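Hypothetical protein (Mus musculus, PDB 1VKB) probably acts as a gamma-glutamylamine cyclotransferase, converting gamma-glutamylamines into 5-oxoproline and a free amine. Local coordinates at residues 89-94 with 125-130; 62-67 with 134-139; 29-32 with 36-39; 54-59 with 149-154. All coordinates share one frame; numbering follows the deposited sequence.

Contact 1: residues 89-94 with 125-130; sequences FLDDFE and FVYTTA
The phenol ring of Y127 meets E94 over one face and D91 at its edge, a compact example of one aromatic residue tying a strand to the end of a helix. E94 CG sits above that face, displaced toward the rim yet still close to the normal, in a CH-pi contact 3.9 Å from the ring centroid of Y127. A bend at chi2 (-69°) turns the E94 carboxylate aside; its plane stands nearly upright to the ring, at 86°, and OE2 passes near CB of Y127. At the far end of the ring, Y127 OH donates to D91 OD1 over 2.7 Å. The oxygen lies in the ring plane, but the hydroxyl meets it on the anti side of the carboxylate, 28° out of the carboxylate plane. D91 OD2 is engaged in turn by R102 in a salt bridge, which probably helps to fix the acceptor for the phenol. L90 closes in obliquely, its CB 3.2 Å from Y127 OH, adding an apolar neighbour to the hydroxyl of a buried residue. E94 is the first residue beyond the helical backbone, and its side chain comes within about 3 Å of a bound formic acid, probably from the crystallisation liquor, which may mark a pocket. Helix 84-93 thus packs against strand 121-129 and, through L90 on I16, strand 14-18, while strands 62-66 and 101-109 pair with strand 121-129.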
loop_
_atom_site.group_PDB
_atom_site.type_symbol
_atom_site.label_atom_id
_atom_site.label_comp_id
_atom_site.label_asym_id
_atom_site.label_seq_id
_atom_site.Cartn_x
_atom_site.Cartn_y
_atom_site.Cartn_z
ATOM N N PHE A 89 -8.112 4.536 -11.023
ATOM C CA PHE A 89 -8.086 3.053 -11.265
ATOM C C PHE A 89 -7.752 2.337 -9.947
ATOM O O PHE A 89 -8.418 1.361 -9.585
ATOM C CB PHE A 89 -7.115 2.634 -12.358
ATOM C CG PHE A 89 -6.855 1.158 -12.325
ATOM C CD1 PHE A 89 -7.762 0.286 -12.876
ATOM C CD2 PHE A 89 -5.796 0.658 -11.605
ATOM C CE1 PHE A 89 -7.563 -1.107 -12.777
ATOM C CE2 PHE A 89 -5.602 -0.696 -11.495
ATOM C CZ PHE A 89 -6.493 -1.572 -12.081
ATOM N N LEU A 90 -6.722 2.817 -9.245
ATOM C CA LEU A 90 -6.304 2.213 -7.999
ATOM C C LEU A 90 -7.384 2.325 -6.929
ATOM O O LEU A 90 -7.572 1.378 -6.128
ATOM C CB LEU A 90 -4.962 2.774 -7.532
ATOM C CG LEU A 90 -3.749 2.448 -8.390
ATOM C CD1 LEU A 90 -2.478 3.152 -7.944
ATOM C CD2 LEU A 90 -3.514 0.906 -8.499
ATOM N N ASP A 91 -8.093 3.449 -6.887
ATOM C CA ASP A 91 -9.278 3.573 -5.978
ATOM C C ASP A 91 -10.316 2.495 -6.200
ATOM O O ASP A 91 -10.874 1.939 -5.241
ATOM C CB ASP A 91 -9.997 4.923 -6.084
ATOM C CG ASP A 91 -9.212 6.072 -5.534
ATOM O OD1 ASP A 91 -8.132 5.899 -4.904
ATOM O OD2 ASP A 91 -9.640 7.247 -5.704
ATOM N N ASP A 92 -10.564 2.195 -7.472
ATOM C CA ASP A 92 -11.495 1.168 -7.849
ATOM C C ASP A 92 -10.912 -0.191 -7.538
ATOM O O ASP A 92 -11.626 -1.054 -7.022
ATOM C CB ASP A 92 -11.768 1.298 -9.335
ATOM C CG ASP A 92 -12.737 0.283 -9.866
ATOM O OD1 ASP A 92 -13.796 0.106 -9.256
ATOM O OD2 ASP A 92 -12.527 -0.328 -10.939
ATOM N N PHE A 93 -9.637 -0.378 -7.882
ATOM C CA PHE A 93 -8.927 -1.668 -7.608
ATOM C C PHE A 93 -8.988 -2.048 -6.108
ATOM O O PHE A 93 -9.230 -3.203 -5.731
ATOM C CB PHE A 93 -7.482 -1.558 -8.058
ATOM C CG PHE A 93 -6.725 -2.858 -7.905
ATOM C CD1 PHE A 93 -6.919 -3.899 -8.837
ATOM C CD2 PHE A 93 -5.924 -3.081 -6.806
ATOM C CE1 PHE A 93 -6.287 -5.098 -8.671
ATOM C CE2 PHE A 93 -5.270 -4.301 -6.633
ATOM C CZ PHE A 93 -5.471 -5.312 -7.573
ATOM N N GLU A 94 -8.744 -1.058 -5.252
ATOM C CA GLU A 94 -8.791 -1.214 -3.819
ATOM C C GLU A 94 -10.181 -1.115 -3.197
ATOM O O GLU A 94 -10.314 -1.180 -1.973
ATOM C CB GLU A 94 -7.862 -0.189 -3.161
ATOM C CG GLU A 94 -6.391 -0.371 -3.517
ATOM C CD GLU A 94 -5.779 -1.659 -2.902
ATOM O OE1 GLU A 94 -6.173 -2.783 -3.265
ATOM O OE2 GLU A 94 -4.983 -1.515 -2.005
ATOM N N PHE A 125 -0.432 9.743 -1.115
ATOM C CA PHE A 125 -1.618 8.983 -0.858
ATOM C C PHE A 125 -1.220 7.510 -0.528
ATOM O O PHE A 125 -0.371 6.884 -1.190
ATOM C CB PHE A 125 -2.565 8.973 -2.045
ATOM C CG PHE A 125 -3.245 10.295 -2.305
ATOM C CD1 PHE A 125 -3.941 10.967 -1.312
ATOM C CD2 PHE A 125 -3.168 10.877 -3.574
ATOM C CE1 PHE A 125 -4.526 12.219 -1.578
ATOM C CE2 PHE A 125 -3.781 12.114 -3.811
ATOM C CZ PHE A 125 -4.441 12.760 -2.820
ATOM N N VAL A 126 -1.933 6.949 0.433
ATOM C CA VAL A 126 -1.717 5.556 0.860
ATOM C C VAL A 126 -3.091 4.938 1.067
ATOM O O VAL A 126 -4.005 5.638 1.537
ATOM C CB VAL A 126 -0.948 5.507 2.209
ATOM C CG1 VAL A 126 -0.655 4.051 2.602
ATOM C CG2 VAL A 126 0.363 6.267 2.108
ATOM N N TYR A 127 -3.256 3.679 0.668
ATOM C CA TYR A 127 -4.512 2.944 0.912
ATOM C C TYR A 127 -4.467 2.358 2.340
ATOM O O TYR A 127 -3.741 1.407 2.589
ATOM C CB TYR A 127 -4.731 1.880 -0.181
ATOM C CG TYR A 127 -4.992 2.569 -1.501
ATOM C CD1 TYR A 127 -6.233 3.181 -1.740
ATOM C CD2 TYR A 127 -3.999 2.681 -2.476
ATOM C CE1 TYR A 127 -6.474 3.868 -2.918
ATOM C CE2 TYR A 127 -4.224 3.432 -3.668
ATOM C CZ TYR A 127 -5.461 3.978 -3.878
ATOM O OH TYR A 127 -5.710 4.683 -5.024
ATOM N N THR A 128 -5.154 3.023 3.285
ATOM C CA THR A 128 -5.246 2.557 4.688
ATOM C C THR A 128 -6.622 1.959 4.899
ATOM O O THR A 128 -7.464 2.046 4.034
ATOM C CB THR A 128 -5.006 3.701 5.661
ATOM O OG1 THR A 128 -6.000 4.719 5.459
ATOM C CG2 THR A 128 -3.702 4.368 5.357
ATOM N N THR A 129 -6.868 1.343 6.046
ATOM C CA THR A 129 -8.214 0.915 6.347
ATOM C C THR A 129 -8.614 1.099 7.796
ATOM O O THR A 129 -7.827 0.818 8.702
ATOM C CB THR A 129 -8.491 -0.483 5.874
ATOM O OG1 THR A 129 -9.861 -0.773 6.162
ATOM C CG2 THR A 129 -7.708 -1.522 6.638
ATOM N N ALA A 130 -9.821 1.630 7.955
ATOM C CA ALA A 130 -10.540 1.744 9.230
ATOM C C ALA A 130 -11.664 0.697 9.275
ATOM O O ALA A 130 -12.423 0.625 10.256
ATOM C CB ALA A 130 -11.135 3.099 9.364
#

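Contact 2: residues 62-67 with 134-139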
loop_
_atom_site.group_PDB
_atom_site.type_symbol
_atom_site.label_atom_id
_atom_site.label_comp_id
_atom_site.label_asym_id
_atom_site.label_seq_id
_atom_site.Cartn_x
_atom_site.Cartn_y
_atom_site.Cartn_z
ATOM N N ILE A 62 -4.429 -10.730 2.274
ATOM C CA ILE A 62 -4.196 -9.358 1.793
ATOM C C ILE A 62 -3.441 -8.558 2.854
ATOM O O ILE A 62 -3.696 -8.707 4.056
ATOM C CB ILE A 62 -5.548 -8.722 1.477
ATOM C CG1 ILE A 62 -6.022 -9.290 0.127
ATOM C CG2 ILE A 62 -5.434 -7.245 1.326
ATOM C CD1 ILE A 62 -7.498 -8.997 -0.145
ATOM N N PRO A 63 -2.501 -7.732 2.438
ATOM C CA PRO A 63 -1.910 -6.800 3.364
ATOM C C PRO A 63 -2.769 -5.558 3.580
ATOM O O PRO A 63 -3.262 -4.932 2.620
ATOM C CB PRO A 63 -0.605 -6.419 2.685
ATOM C CG PRO A 63 -0.934 -6.433 1.201
ATOM C CD PRO A 63 -1.890 -7.628 1.100
ATOM N N TRP A 64 -2.901 -5.179 4.840
ATOM C CA TRP A 64 -3.707 -4.027 5.230
ATOM C C TRP A 64 -2.949 -3.151 6.174
ATOM O O TRP A 64 -2.535 -3.608 7.248
ATOM C CB TRP A 64 -4.991 -4.471 5.938
ATOM C CG TRP A 64 -5.767 -5.608 5.299
ATOM C CD1 TRP A 64 -5.552 -6.929 5.451
ATOM C CD2 TRP A 64 -6.969 -5.487 4.493
ATOM N NE1 TRP A 64 -6.517 -7.657 4.772
ATOM C CE2 TRP A 64 -7.390 -6.787 4.175
ATOM C CE3 TRP A 64 -7.699 -4.414 3.993
ATOM C CZ2 TRP A 64 -8.514 -7.037 3.375
ATOM C CZ3 TRP A 64 -8.814 -4.670 3.204
ATOM C CH2 TRP A 64 -9.203 -5.968 2.914
ATOM N N LEU A 65 -2.819 -1.873 5.816
ATOM C CA LEU A 65 -2.259 -0.875 6.703
ATOM C C LEU A 65 -3.420 -0.259 7.500
ATOM O O LEU A 65 -4.272 0.486 6.949
ATOM C CB LEU A 65 -1.488 0.189 5.911
ATOM C CG LEU A 65 -0.558 1.078 6.734
ATOM C CD1 LEU A 65 0.574 0.231 7.328
ATOM C CD2 LEU A 65 0.028 2.157 5.846
ATOM N N LEU A 66 -3.500 -0.652 8.779
ATOM C CA LEU A 66 -4.626 -0.282 9.621
ATOM C C LEU A 66 -4.454 1.162 10.053
ATOM O O LEU A 66 -3.371 1.562 10.466
ATOM C CB LEU A 66 -4.773 -1.197 10.809
ATOM C CG LEU A 66 -4.713 -2.678 10.581
ATOM C CD1 LEU A 66 -4.963 -3.429 11.888
ATOM C CD2 LEU A 66 -5.693 -3.059 9.490
ATOM N N TYR A 67 -5.534 1.933 10.005
ATOM C CA TYR A 67 -5.442 3.352 10.329
ATOM C C TYR A 67 -5.511 3.541 11.852
ATOM O O TYR A 67 -6.543 3.923 12.409
ATOM C CB TYR A 67 -6.480 4.196 9.587
ATOM C CG TYR A 67 -6.100 5.641 9.726
ATOM C CD1 TYR A 67 -5.035 6.167 9.010
ATOM C CD2 TYR A 67 -6.692 6.435 10.706
ATOM C CE1 TYR A 67 -4.616 7.472 9.200
ATOM C CE2 TYR A 67 -6.277 7.751 10.910
ATOM C CZ TYR A 67 -5.236 8.258 10.162
ATOM O OH TYR A 67 -4.832 9.578 10.351
ATOM N N PRO A 134 -12.158 -6.635 13.512
ATOM C CA PRO A 134 -11.561 -6.259 14.805
ATOM C C PRO A 134 -10.493 -7.229 15.303
ATOM O O PRO A 134 -9.502 -6.802 15.917
ATOM C CB PRO A 134 -12.774 -6.198 15.742
ATOM C CG PRO A 134 -13.854 -6.981 15.020
ATOM C CD PRO A 134 -13.623 -6.781 13.596
ATOM N N GLU A 135 -10.670 -8.522 15.038
ATOM C CA GLU A 135 -9.694 -9.518 15.503
ATOM C C GLU A 135 -8.332 -9.420 14.790
ATOM O O GLU A 135 -7.335 -9.944 15.254
ATOM C CB GLU A 135 -10.295 -10.920 15.424
ATOM C CG GLU A 135 -10.512 -11.451 14.021
ATOM C CD GLU A 135 -11.851 -11.126 13.418
ATOM O OE1 GLU A 135 -12.558 -10.200 13.869
ATOM O OE2 GLU A 135 -12.197 -11.809 12.438
ATOM N N TRP A 136 -8.272 -8.694 13.674
ATOM C CA TRP A 136 -7.006 -8.488 12.978
ATOM C C TRP A 136 -6.025 -7.678 13.785
ATOM O O TRP A 136 -4.830 -7.684 13.493
ATOM C CB TRP A 136 -7.210 -7.839 11.643
ATOM C CG TRP A 136 -8.044 -8.660 10.641
ATOM C CD1 TRP A 136 -8.482 -9.932 10.762
ATOM C CD2 TRP A 136 -8.420 -8.235 9.329
ATOM N NE1 TRP A 136 -9.177 -10.310 9.638
ATOM C CE2 TRP A 136 -9.152 -9.278 8.740
ATOM C CE3 TRP A 136 -8.191 -7.064 8.578
ATOM C CZ2 TRP A 136 -9.650 -9.200 7.441
ATOM C CZ3 TRP A 136 -8.741 -6.978 7.294
ATOM C CH2 TRP A 136 -9.454 -8.011 6.762
ATOM N N LEU A 137 -6.514 -6.993 14.819
ATOM C CA LEU A 137 -5.620 -6.267 15.721
ATOM C C LEU A 137 -4.680 -7.182 16.448
ATOM O O LEU A 137 -3.678 -6.714 16.976
ATOM C CB LEU A 137 -6.403 -5.433 16.741
ATOM C CG LEU A 137 -7.231 -4.309 16.138
ATOM C CD1 LEU A 137 -8.178 -3.692 17.164
ATOM C CD2 LEU A 137 -6.356 -3.224 15.527
ATOM N N PHE A 138 -5.020 -8.470 16.538
ATOM C CA PHE A 138 -4.164 -9.456 17.220
ATOM C C PHE A 138 -3.211 -10.214 16.313
ATOM O O PHE A 138 -2.550 -11.148 16.772
ATOM C CB PHE A 138 -5.026 -10.433 17.980
ATOM C CG PHE A 138 -5.891 -9.734 18.968
ATOM C CD1 PHE A 138 -5.323 -8.990 19.963
ATOM C CD2 PHE A 138 -7.258 -9.697 18.793
ATOM C CE1 PHE A 138 -6.113 -8.290 20.881
ATOM C CE2 PHE A 138 -8.052 -9.000 19.670
ATOM C CZ PHE A 138 -7.476 -8.285 20.718
ATOM N N LEU A 139 -3.133 -9.806 15.055
ATOM C CA LEU A 139 -2.230 -10.455 14.097
ATOM C C LEU A 139 -0.860 -9.768 14.176
ATOM O O LEU A 139 -0.738 -8.669 14.734
ATOM C CB LEU A 139 -2.772 -10.349 12.682
ATOM C CG LEU A 139 -4.014 -11.170 12.405
ATOM C CD1 LEU A 139 -4.566 -10.778 11.047
ATOM C CD2 LEU A 139 -3.686 -12.658 12.446
#
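An apolar contact between W64 and W136, extended by L66 and L137, fastens the 3-10 turn 134-138, in the loop after strand 121-129, to strand 62-66 of the sheet. Two indoles do most of the work. The outer corner of the W136 benzo ring, CZ3 and CH2, comes down over one face of W64, with CZ3 of W136 3.4 Å from CE2 of W64. The five-membered ring of W64 and the six-membered ring of W136 have centroids 4.4 Å apart, but their planes are inclined by 39°, so the pair is neither stacked flat nor set edge-to-face. With chi2 at -8°, the W136 indole turns its six-membered ring away from its own backbone and out toward W64. I62 CG2 lies over the rim of the opposite face of W64, 3.4 Å above the plane, and Y100 also stacks with W64. The buried NE1 of W64 is satisfied by the carbonyl oxygen of A57. Farther along the strand, L66 CD1 touches L137 CD2 at 3.9 Å, the methyl ends of two obliquely crossing side chains. W136 and L139 also pack on A57, which carries the contact onto strand 54-57. The result is a 3-10 turn laid with its hydrophobic side against a beta hairpin, strands 54-57 and 62-66, in a gamma-glutamyl cyclotransferase-like fold.

Contact 3: residues 29-32 with 36-39. With FMT (formic acid), chain D.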
loop_
_atom_site.group_PDB
_atom_site.type_symbol
_atom_site.label_atom_id
_atom_site.label_comp_id
_atom_site.label_asym_id
_atom_site.label_seq_id
_atom_site.Cartn_x
_atom_site.Cartn_y
_atom_site.Cartn_z
ATOM N N HIS A 29 1.559 -6.094 -8.844
ATOM C CA HIS A 29 2.322 -5.019 -9.473
ATOM C C HIS A 29 1.924 -4.777 -10.941
ATOM O O HIS A 29 1.952 -3.655 -11.386
ATOM C CB HIS A 29 3.839 -5.243 -9.394
ATOM C CG HIS A 29 4.637 -4.034 -9.787
ATOM N ND1 HIS A 29 4.532 -2.820 -9.121
ATOM C CD2 HIS A 29 5.501 -3.831 -10.808
ATOM C CE1 HIS A 29 5.320 -1.943 -9.709
ATOM N NE2 HIS A 29 5.923 -2.528 -10.729
ATOM N N LYS A 30 1.583 -5.838 -11.684
ATOM C CA LYS A 30 1.214 -5.666 -13.104
ATOM C C LYS A 30 0.210 -4.573 -13.342
ATOM O O LYS A 30 0.212 -3.963 -14.402
ATOM C CB LYS A 30 0.658 -6.988 -13.731
ATOM C CG LYS A 30 1.689 -8.081 -14.057
ATOM C CD LYS A 30 1.018 -9.439 -14.591
ATOM C CE LYS A 30 0.260 -9.206 -15.906
ATOM N NZ LYS A 30 1.135 -8.553 -16.903
ATOM N N VAL A 31 -0.715 -4.362 -12.404
ATOM C CA VAL A 31 -1.774 -3.381 -12.692
ATOM C C VAL A 31 -1.215 -1.969 -12.803
ATOM O O VAL A 31 -1.797 -1.141 -13.490
ATOM C CB VAL A 31 -2.949 -3.398 -11.668
ATOM C CG1 VAL A 31 -3.594 -4.768 -11.601
ATOM C CG2 VAL A 31 -2.495 -2.931 -10.322
ATOM N N MET A 32 -0.085 -1.703 -12.146
ATOM C CA MET A 32 0.579 -0.409 -12.245
ATOM C C MET A 32 1.369 -0.254 -13.555
ATOM O O MET A 32 1.685 0.878 -13.955
ATOM C CB MET A 32 1.511 -0.194 -11.066
ATOM C CG MET A 32 0.770 -0.147 -9.723
ATOM S SD MET A 32 1.904 0.357 -8.416
ATOM C CE MET A 32 1.526 2.091 -8.535
ATOM N N SER A 36 -3.176 0.802 -19.970
ATOM C CA SER A 36 -4.607 1.049 -20.117
ATOM C C SER A 36 -5.213 1.634 -18.821
ATOM O O SER A 36 -6.351 2.137 -18.830
ATOM C CB SER A 36 -5.366 -0.236 -20.515
ATOM O OG SER A 36 -5.334 -1.206 -19.475
ATOM N N HIS A 37 -4.459 1.593 -17.722
ATOM C CA HIS A 37 -4.933 2.152 -16.434
ATOM C C HIS A 37 -4.409 3.540 -16.167
ATOM O O HIS A 37 -4.851 4.162 -15.221
ATOM C CB HIS A 37 -4.480 1.285 -15.267
ATOM C CG HIS A 37 -4.978 -0.118 -15.353
ATOM N ND1 HIS A 37 -4.296 -1.180 -14.797
ATOM C CD2 HIS A 37 -6.114 -0.623 -15.882
ATOM C CE1 HIS A 37 -4.969 -2.292 -15.037
ATOM N NE2 HIS A 37 -6.072 -1.984 -15.697
ATOM N N GLY A 38 -3.498 4.021 -17.005
ATOM C CA GLY A 38 -2.878 5.346 -16.816
ATOM C C GLY A 38 -1.391 5.162 -16.559
ATOM O O GLY A 38 -0.816 4.130 -16.943
ATOM N N LEU A 39 -0.780 6.158 -15.910
ATOM C CA LEU A 39 0.649 6.269 -15.793
ATOM C C LEU A 39 1.059 6.186 -14.343
ATOM O O LEU A 39 0.422 6.793 -13.496
ATOM C CB LEU A 39 1.133 7.614 -16.329
ATOM C CG LEU A 39 2.536 8.002 -15.826
HETATM C C FMT D . 7.426 0.036 -12.098
HETATM O O1 FMT D . 8.140 0.907 -12.586
HETATM O O2 FMT D . 7.891 -1.000 -11.667
HETATM O O HOH W 1 1.123 2.354 -16.157
#
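H37 ND1 donates to the carbonyl oxygen of V31 across 2.8 Å, the one direct hydrogen bond between segments 29-32 and 36-39 and a model of how a side chain can serve a helical carbonyl. At 174° the N-H...O line is almost straight. The V31 oxygen lies 1° from the imidazole plane, and the donor arrives in the carbonyl plane on a lone pair, so neither group need twist to satisfy the other. H37 CG is anti to its own carbonyl carbon (chi1 -59°), which carries the ring across to V31, where CB of V31 lies 4.1 Å from ND1 of H37. A ring stack with F89 of helix 84-93 further restrains the imidazole. With an alanine in place of H37, the V31 oxygen would probably lose its ring donor and F89 its stacking partner. A second link is indirect: one water donates to M32 O and to G38 O, 2.7 Å from each oxygen. G38 keeps a backbone conformation in which a CB would be jammed against the carbonyl oxygen of H37. On H29, NE2 donates to O2 of a formic acid at 2.7 Å, with the acceptor at the ring edge, while ND1 bonds to L22 O; R24 NE joins the same formic acid. Two oxygen partners, one on each nitrogen, are consistent with a cationic H29, and with R24 beside it the chemistry suggests a place suited to a small anion, although this molecule probably came from the crystallisation liquor.

Contact 4: residues 54-59 with 149-154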
loop_
_atom_site.group_PDB
_atom_site.type_symbol
_atom_site.label_atom_id
_atom_site.label_comp_id
_atom_site.label_asym_id
_atom_site.label_seq_id
_atom_site.Cartn_x
_atom_site.Cartn_y
_atom_site.Cartn_z
ATOM N N LEU A 54 0.631 -3.095 10.146
ATOM C CA LEU A 54 0.494 -3.722 8.839
ATOM C C LEU A 54 0.271 -5.179 9.070
ATOM O O LEU A 54 1.149 -5.855 9.637
ATOM C CB LEU A 54 1.752 -3.511 8.000
ATOM C CG LEU A 54 1.901 -4.253 6.694
ATOM C CD1 LEU A 54 0.679 -3.917 5.784
ATOM C CD2 LEU A 54 3.251 -4.016 6.006
ATOM N N VAL A 55 -0.893 -5.663 8.665
ATOM C CA VAL A 55 -1.274 -7.036 8.927
ATOM C C VAL A 55 -1.599 -7.742 7.609
ATOM O O VAL A 55 -2.052 -7.140 6.658
ATOM C CB VAL A 55 -2.497 -7.146 9.896
ATOM C CG1 VAL A 55 -2.188 -6.574 11.280
ATOM C CG2 VAL A 55 -3.748 -6.461 9.343
ATOM N N ILE A 56 -1.382 -9.049 7.610
ATOM C CA ILE A 56 -1.741 -9.912 6.499
ATOM C C ILE A 56 -2.929 -10.710 6.965
ATOM O O ILE A 56 -2.830 -11.538 7.900
ATOM C CB ILE A 56 -0.558 -10.813 6.122
ATOM C CG1 ILE A 56 0.638 -9.985 5.638
ATOM C CG2 ILE A 56 -0.978 -11.732 5.006
ATOM C CD1 ILE A 56 1.905 -10.800 5.469
ATOM N N ALA A 57 -4.076 -10.442 6.361
ATOM C CA ALA A 57 -5.318 -10.852 6.989
ATOM C C ALA A 57 -6.414 -11.206 6.005
ATOM O O ALA A 57 -6.445 -10.740 4.860
ATOM C CB ALA A 57 -5.795 -9.755 7.939
ATOM N N GLY A 58 -7.351 -12.001 6.482
ATOM C CA GLY A 58 -8.482 -12.414 5.677
ATOM C C GLY A 58 -8.160 -13.620 4.813
ATOM O O GLY A 58 -7.025 -14.077 4.746
ATOM N N GLU A 59 -9.191 -14.132 4.134
ATOM C CA GLU A 59 -9.045 -15.352 3.386
ATOM C C GLU A 59 -8.104 -15.251 2.207
ATOM O O GLU A 59 -7.576 -16.272 1.730
ATOM C CB GLU A 59 -10.422 -15.837 2.899
ATOM C CG GLU A 59 -11.358 -16.127 4.059
ATOM C CD GLU A 59 -11.669 -17.593 4.259
ATOM O OE1 GLU A 59 -10.838 -18.468 3.914
ATOM O OE2 GLU A 59 -12.772 -17.860 4.776
ATOM N N GLY A 149 7.056 -14.129 2.054
ATOM C CA GLY A 149 7.746 -14.045 3.334
ATOM C C GLY A 149 7.537 -15.230 4.265
ATOM O O GLY A 149 6.683 -16.075 3.995
ATOM N N PRO A 150 8.334 -15.297 5.337
ATOM C CA PRO A 150 8.297 -16.451 6.268
ATOM C C PRO A 150 7.043 -16.619 7.109
ATOM O O PRO A 150 6.864 -17.672 7.698
ATOM C CB PRO A 150 9.541 -16.251 7.183
ATOM C CG PRO A 150 9.981 -14.804 6.973
ATOM C CD PRO A 150 9.409 -14.338 5.667
ATOM N N HIS A 151 6.168 -15.623 7.162
ATOM C CA HIS A 151 4.809 -15.797 7.707
ATOM C C HIS A 151 3.987 -16.910 7.019
ATOM O O HIS A 151 2.987 -17.411 7.580
ATOM C CB HIS A 151 4.037 -14.480 7.625
ATOM C CG HIS A 151 4.055 -13.857 6.263
ATOM N ND1 HIS A 151 3.351 -14.373 5.193
ATOM C CD2 HIS A 151 4.764 -12.805 5.781
ATOM C CE1 HIS A 151 3.591 -13.630 4.123
ATOM N NE2 HIS A 151 4.459 -12.686 4.453
ATOM N N GLY A 152 4.387 -17.283 5.802
ATOM C CA GLY A 152 3.735 -18.356 5.041
ATOM C C GLY A 152 2.330 -18.120 4.453
ATOM O O GLY A 152 1.646 -19.063 4.007
ATOM N N LEU A 153 1.900 -16.874 4.432
ATOM C CA LEU A 153 0.591 -16.459 3.938
ATOM C C LEU A 153 0.697 -15.740 2.584
ATOM O O LEU A 153 0.838 -14.529 2.499
ATOM C CB LEU A 153 -0.056 -15.547 4.961
ATOM C CG LEU A 153 -0.256 -16.202 6.335
ATOM C CD1 LEU A 153 -0.644 -15.120 7.361
ATOM C CD2 LEU A 153 -1.281 -17.330 6.215
ATOM N N ARG A 154 0.654 -16.535 1.530
ATOM C CA ARG A 154 0.815 -16.065 0.188
ATOM C C ARG A 154 -0.520 -15.499 -0.290
ATOM O O ARG A 154 -1.615 -16.055 -0.029
ATOM C CB ARG A 154 1.282 -17.256 -0.654
ATOM C CG ARG A 154 1.660 -16.967 -2.090
ATOM C CD ARG A 154 1.762 -18.261 -2.968
ATOM N NE ARG A 154 2.430 -17.993 -4.219
ATOM C CZ ARG A 154 1.842 -17.635 -5.360
ATOM N NH1 ARG A 154 0.533 -17.521 -5.476
ATOM N NH2 ARG A 154 2.605 -17.413 -6.409
#
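From its CB, I56 sends CG2 to L153 and the longer branch to H151, showing how a single beta-branched residue can meet both a turn, at H151, and the residue that follows it, L153. CG2 of I56 lies 3.9 Å from CB of L153, with L153 CD1 slightly farther. The other branch runs extended through CG1 (chi2 171°) and sets CD1 squarely over the imidazole of H151. This CH-pi contact places I56 CD1 3.4 Å from the H151 ring centroid and 15° off its normal. G149 O lies over the centre of the opposite face, 3.9 Å above the H151 plane. In the ring plane, H151 ND1 accepts from L153 N over 3.0 Å, while NE2 bonds to the carbonyl oxygen of D146, a pattern that probably favours the neutral tautomer protonated on NE2. Replacing H151 by a serine would probably leave the L153 N-H and the D146 carbonyl without their ring partners and take away the surface on which I56 CD1 rests. The type I turn from G149 to G152, closed by G152 N to G149 O, is thus folded around its own histidine and set against beta strand 54-57 of the mixed sheet.

Contacts 1, 2 and 4 follow one another across a single sheet, whereas contact 3 packs against helix 84-93 of contact 1. Strands 121-129 and 62-66 join contacts 1 and 2, with T129 N 2.9 Å from L65 O, and the hairpin partner of 62-66 brings in contact 4, with W64 N 2.8 Å from V55 O. Contacts 2 and 4 are accordingly neighbours, their centres about 10 Å apart, and contact 2 is nested within the chain loop closed by contact 4. Contact 3 reaches contact 1 through H37 and V31 on F89, and V31 on F93, but its centre is about 26 Å from that of contact 2. Formic acid molecules lie beside contacts 1 and 3, where they may mark pockets.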